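PDB 3GDO: uncharacterized oxidoreductase yvaA from Bacillus subtilis subsp. subtilis, which catalyses the reversible NADPH-dependent reduction of scyllo-inosose to scyllo-inositol and cannot use NADH in place of NADPH. Local coordinates for residues Y122-T133 with I295-Y306. Numbering follows the deposited sequence.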
loop_
_atom_site.group_PDB
_atom_site.type_symbol
_atom_site.label_atom_id
_atom_site.label_comp_id
_atom_site.label_asym_id
_atom_site.label_seq_id
_atom_site.Cartn_x
_atom_site.Cartn_y
_atom_site.Cartn_z
ATOM N N TYR B 122 -4.935 -7.937 26.091
ATOM C CA TYR B 122 -4.967 -6.469 26.061
ATOM C C TYR B 122 -4.733 -5.927 24.613
ATOM O O TYR B 122 -3.627 -5.434 24.306
ATOM C CB TYR B 122 -3.936 -5.921 27.083
ATOM C CG TYR B 122 -4.031 -4.428 27.380
ATOM C CD1 TYR B 122 -5.204 -3.889 27.859
ATOM C CD2 TYR B 122 -2.922 -3.557 27.158
ATOM C CE1 TYR B 122 -5.303 -2.522 28.151
ATOM C CE2 TYR B 122 -3.004 -2.169 27.442
ATOM C CZ TYR B 122 -4.208 -1.673 27.939
ATOM O OH TYR B 122 -4.401 -0.332 28.201
ATOM N N HIS B 123 -5.751 -6.036 23.746
ATOM C CA HIS B 123 -5.738 -5.426 22.403
ATOM C C HIS B 123 -6.345 -4.050 22.493
ATOM O O HIS B 123 -7.463 -3.792 22.014
ATOM C CB HIS B 123 -6.438 -6.298 21.352
ATOM C CG HIS B 123 -5.554 -7.374 20.796
ATOM N ND1 HIS B 123 -4.467 -7.100 19.982
ATOM C CD2 HIS B 123 -5.561 -8.718 20.971
ATOM C CE1 HIS B 123 -3.875 -8.235 19.643
ATOM N NE2 HIS B 123 -4.515 -9.235 20.235
ATOM N N ASN B 124 -5.604 -3.171 23.150
ATOM C CA ASN B 124 -6.154 -1.877 23.488
ATOM C C ASN B 124 -6.204 -0.907 22.322
ATOM O O ASN B 124 -6.858 0.106 22.446
ATOM C CB ASN B 124 -5.456 -1.247 24.701
ATOM C CG ASN B 124 -4.013 -0.870 24.434
ATOM O OD1 ASN B 124 -3.312 -1.511 23.669
ATOM N ND2 ASN B 124 -3.564 0.187 25.093
ATOM N N ARG B 125 -5.528 -1.217 21.202
ATOM C CA ARG B 125 -5.614 -0.340 20.014
ATOM C C ARG B 125 -7.016 -0.300 19.419
ATOM O O ARG B 125 -7.250 0.467 18.485
ATOM C CB ARG B 125 -4.610 -0.719 18.885
ATOM C CG ARG B 125 -3.113 -0.580 19.171
ATOM C CD ARG B 125 -2.810 0.081 20.461
ATOM N NE ARG B 125 -1.429 0.524 20.518
ATOM C CZ ARG B 125 -0.600 0.302 21.539
ATOM N NH1 ARG B 125 -0.980 -0.394 22.607
ATOM N NH2 ARG B 125 0.634 0.781 21.488
ATOM N N ARG B 126 -7.954 -1.111 19.924
ATOM C CA ARG B 126 -9.351 -0.909 19.552
ATOM C C ARG B 126 -9.874 0.391 20.175
ATOM O O ARG B 126 -10.944 0.839 19.805
ATOM C CB ARG B 126 -10.265 -2.054 19.970
ATOM C CG ARG B 126 -9.979 -3.400 19.313
ATOM C CD ARG B 126 -10.987 -4.438 19.798
ATOM N NE ARG B 126 -10.559 -5.782 19.445
ATOM C CZ ARG B 126 -11.221 -6.894 19.753
ATOM N NH1 ARG B 126 -12.378 -6.857 20.434
ATOM N NH2 ARG B 126 -10.712 -8.064 19.392
ATOM N N TRP B 127 -9.154 0.955 21.140
ATOM C CA TRP B 127 -9.560 2.269 21.735
ATOM C C TRP B 127 -8.581 3.420 21.415
ATOM O O TRP B 127 -8.553 4.444 22.117
ATOM C CB TRP B 127 -9.923 2.136 23.254
ATOM C CG TRP B 127 -11.107 1.168 23.451
ATOM C CD1 TRP B 127 -12.461 1.484 23.494
ATOM C CD2 TRP B 127 -11.029 -0.261 23.571
ATOM N NE1 TRP B 127 -13.209 0.335 23.613
ATOM C CE2 TRP B 127 -12.359 -0.746 23.670
ATOM C CE3 TRP B 127 -9.962 -1.181 23.560
ATOM C CZ2 TRP B 127 -12.649 -2.101 23.784
ATOM C CZ3 TRP B 127 -10.251 -2.533 23.679
ATOM C CH2 TRP B 127 -11.587 -2.978 23.804
ATOM N N ASP B 128 -7.781 3.246 20.350
ATOM C CA ASP B 128 -6.982 4.330 19.751
ATOM C C ASP B 128 -7.922 5.370 19.125
ATOM O O ASP B 128 -8.990 5.008 18.590
ATOM C CB ASP B 128 -6.050 3.790 18.653
ATOM C CG ASP B 128 -4.729 3.281 19.191
ATOM O OD1 ASP B 128 -4.577 3.143 20.423
ATOM O OD2 ASP B 128 -3.797 3.022 18.374
ATOM N N ASN B 129 -7.550 6.658 19.212
ATOM C CA ASN B 129 -8.406 7.699 18.619
ATOM C C ASN B 129 -8.825 7.438 17.169
ATOM O O ASN B 129 -10.020 7.454 16.843
ATOM C CB ASN B 129 -7.847 9.130 18.819
ATOM C CG ASN B 129 -6.344 9.288 18.518
ATOM O OD1 ASN B 129 -5.706 8.542 17.726
ATOM N ND2 ASN B 129 -5.775 10.294 19.146
ATOM N N ASP B 130 -7.844 7.171 16.301
ATOM C CA ASP B 130 -8.121 6.989 14.877
ATOM C C ASP B 130 -9.100 5.846 14.641
ATOM O O ASP B 130 -10.087 6.000 13.893
ATOM C CB ASP B 130 -6.817 6.813 14.061
ATOM C CG ASP B 130 -5.776 5.909 14.749
ATOM O OD1 ASP B 130 -6.167 5.011 15.542
ATOM O OD2 ASP B 130 -4.543 6.079 14.486
ATOM N N PHE B 131 -8.839 4.702 15.278
ATOM C CA PHE B 131 -9.714 3.555 15.128
ATOM C C PHE B 131 -11.132 3.844 15.644
ATOM O O PHE B 131 -12.110 3.453 15.024
ATOM C CB PHE B 131 -9.125 2.304 15.780
ATOM C CG PHE B 131 -9.851 1.044 15.406
ATOM C CD1 PHE B 131 -9.777 0.541 14.128
ATOM C CD2 PHE B 131 -10.606 0.357 16.339
ATOM C CE1 PHE B 131 -10.460 -0.603 13.773
ATOM C CE2 PHE B 131 -11.303 -0.785 16.003
ATOM C CZ PHE B 131 -11.219 -1.283 14.718
ATOM N N LEU B 132 -11.238 4.576 16.737
ATOM C CA LEU B 132 -12.538 4.919 17.263
ATOM C C LEU B 132 -13.265 5.781 16.251
ATOM O O LEU B 132 -14.471 5.596 16.040
ATOM C CB LEU B 132 -12.426 5.640 18.621
ATOM C CG LEU B 132 -12.116 4.720 19.821
ATOM C CD1 LEU B 132 -12.131 5.556 21.098
ATOM C CD2 LEU B 132 -13.095 3.502 19.919
ATOM N N THR B 133 -12.524 6.706 15.637
ATOM C CA THR B 133 -13.080 7.615 14.622
ATOM C C THR B 133 -13.667 6.833 13.441
ATOM O O THR B 133 -14.826 7.049 13.079
ATOM C CB THR B 133 -12.026 8.601 14.165
ATOM O OG1 THR B 133 -11.467 9.232 15.323
ATOM C CG2 THR B 133 -12.593 9.643 13.150
ATOM N N ILE B 295 -12.330 15.375 9.550
ATOM C CA ILE B 295 -13.083 14.765 10.666
ATOM C C ILE B 295 -12.306 14.841 11.992
ATOM O O ILE B 295 -11.260 14.186 12.134
ATOM C CB ILE B 295 -13.451 13.285 10.388
ATOM C CG1 ILE B 295 -14.068 13.111 8.991
ATOM C CG2 ILE B 295 -14.372 12.732 11.478
ATOM C CD1 ILE B 295 -15.446 13.757 8.801
ATOM N N PRO B 296 -12.792 15.654 12.966
ATOM C CA PRO B 296 -12.080 15.676 14.256
ATOM C C PRO B 296 -12.144 14.282 14.892
ATOM O O PRO B 296 -13.198 13.667 14.912
ATOM C CB PRO B 296 -12.850 16.741 15.088
ATOM C CG PRO B 296 -13.648 17.545 14.045
ATOM C CD PRO B 296 -13.987 16.529 12.973
ATOM N N SER B 297 -11.002 13.762 15.337
ATOM C CA SER B 297 -10.933 12.388 15.834
ATOM C C SER B 297 -11.677 12.233 17.170
ATOM O O SER B 297 -11.602 13.116 18.009
ATOM C CB SER B 297 -9.465 11.975 16.009
ATOM O OG SER B 297 -8.687 12.265 14.854
ATOM N N VAL B 298 -12.396 11.131 17.361
ATOM C CA VAL B 298 -12.914 10.744 18.696
ATOM C C VAL B 298 -11.697 10.587 19.616
ATOM O O VAL B 298 -10.675 10.061 19.176
ATOM C CB VAL B 298 -13.648 9.396 18.636
ATOM C CG1 VAL B 298 -14.108 8.938 20.036
ATOM C CG2 VAL B 298 -14.831 9.476 17.686
ATOM N N ASN B 299 -11.780 11.066 20.852
ATOM C CA ASN B 299 -10.695 10.911 21.820
ATOM C C ASN B 299 -10.364 9.433 22.050
ATOM O O ASN B 299 -11.250 8.622 22.105
ATOM C CB ASN B 299 -11.022 11.629 23.151
ATOM C CG ASN B 299 -10.904 13.164 23.038
ATOM O OD1 ASN B 299 -11.251 13.730 22.006
ATOM N ND2 ASN B 299 -10.407 13.825 24.084
ATOM N N GLY B 300 -9.086 9.085 22.137
ATOM C CA GLY B 300 -8.703 7.704 22.454
ATOM C C GLY B 300 -9.066 7.412 23.910
ATOM O O GLY B 300 -9.005 8.322 24.764
ATOM N N SER B 301 -9.423 6.165 24.206
ATOM C CA SER B 301 -10.002 5.814 25.529
ATOM C C SER B 301 -9.578 4.432 26.020
ATOM O O SER B 301 -10.397 3.500 26.038
ATOM C CB SER B 301 -11.534 5.876 25.410
ATOM O OG SER B 301 -12.154 5.683 26.663
ATOM N N TYR B 302 -8.302 4.273 26.386
ATOM C CA TYR B 302 -7.809 2.968 26.831
ATOM C C TYR B 302 -8.501 2.523 28.143
ATOM O O TYR B 302 -8.601 1.333 28.415
ATOM C CB TYR B 302 -6.278 2.959 27.052
ATOM C CG TYR B 302 -5.390 2.982 25.783
ATOM C CD1 TYR B 302 -5.912 2.704 24.515
ATOM C CD2 TYR B 302 -4.032 3.252 25.884
ATOM C CE1 TYR B 302 -5.094 2.721 23.377
ATOM C CE2 TYR B 302 -3.177 3.268 24.737
ATOM C CZ TYR B 302 -3.724 3.011 23.502
ATOM O OH TYR B 302 -2.915 3.007 22.391
ATOM N N LEU B 303 -8.935 3.488 28.949
ATOM C CA LEU B 303 -9.711 3.210 30.182
ATOM C C LEU B 303 -10.886 2.304 29.897
ATOM O O LEU B 303 -11.250 1.455 30.744
ATOM C CB LEU B 303 -10.229 4.500 30.822
ATOM C CG LEU B 303 -9.175 5.435 31.437
ATOM C CD1 LEU B 303 -9.868 6.701 32.027
ATOM C CD2 LEU B 303 -8.352 4.673 32.518
ATOM N N THR B 304 -11.470 2.469 28.705
ATOM C CA THR B 304 -12.667 1.732 28.344
ATOM C C THR B 304 -12.430 0.220 28.456
ATOM O O THR B 304 -13.302 -0.489 28.983
ATOM C CB THR B 304 -13.222 2.163 26.944
ATOM O OG1 THR B 304 -13.484 3.570 26.962
ATOM C CG2 THR B 304 -14.497 1.422 26.554
ATOM N N TYR B 305 -11.265 -0.277 28.006
ATOM C CA TYR B 305 -10.962 -1.698 28.172
ATOM C C TYR B 305 -11.108 -2.100 29.666
ATOM O O TYR B 305 -11.717 -3.119 29.994
ATOM C CB TYR B 305 -9.554 -2.040 27.675
ATOM C CG TYR B 305 -9.138 -3.466 27.954
ATOM C CD1 TYR B 305 -9.337 -4.456 27.004
ATOM C CD2 TYR B 305 -8.528 -3.817 29.140
ATOM C CE1 TYR B 305 -8.955 -5.748 27.224
ATOM C CE2 TYR B 305 -8.144 -5.124 29.370
ATOM C CZ TYR B 305 -8.368 -6.077 28.414
ATOM O OH TYR B 305 -7.995 -7.378 28.613
ATOM N N TYR B 306 -10.569 -1.299 30.572
ATOM C CA TYR B 306 -10.626 -1.726 31.962
ATOM C C TYR B 306 -11.999 -1.531 32.651
ATOM O O TYR B 306 -12.332 -2.286 33.545
ATOM C CB TYR B 306 -9.454 -1.161 32.785
ATOM C CG TYR B 306 -8.195 -2.011 32.659
ATOM C CD1 TYR B 306 -8.184 -3.315 33.114
ATOM C CD2 TYR B 306 -7.014 -1.498 32.084
ATOM C CE1 TYR B 306 -7.050 -4.120 32.993
ATOM C CE2 TYR B 306 -5.851 -2.278 31.982
ATOM C CZ TYR B 306 -5.882 -3.586 32.428
ATOM O OH TYR B 306 -4.775 -4.398 32.368
#
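Y302 sets CG anti to its carbonyl carbon (chi1 -73°), which carries the ring across to N124 and D128; Y122 instead holds CG anti to its backbone N (chi1 -168°), placing its ring so that an edge meets the face of Y305. The amide of N124 lies over the Y302 ring, ND2 3.0 Å above the plane at its centre, with amide and ring planes 44° apart. Y302 OH donates to the syn lone pair of D128 OD1 at 2.6 Å, the carboxylate oxygen meeting the ring at its edge. The same hydroxyl sits over one face of the R125 guanidinium, whose NH1 bonds N124 OD1 and whose NH2 forms a salt bridge with E257. An alanine at Y302 is likely to leave D128 without its hydroxyl donor and the N124 amide without the ring beneath it. In the Y122-Y305 T-shaped pair, CD1 of Y122 stands 3.5 Å from CE2 of Y305, and Y306 completes the aromatic cluster. W127 rests one indole face on Y305 CB, and its NE1 lies 3.4 Å from T304 CG2. S301 N donates to W127 O at 2.8 Å. T133 OG1 accepts from V298 N at 2.9 Å while donating to N129 O, and L132 CB packs on V298. The connection leaving the last Rossmann strand, 119-122, is clasped to the chain running from edge strand 289-295 into helix 303-315, joining the two domains of the Gfo/Idh/MocA fold.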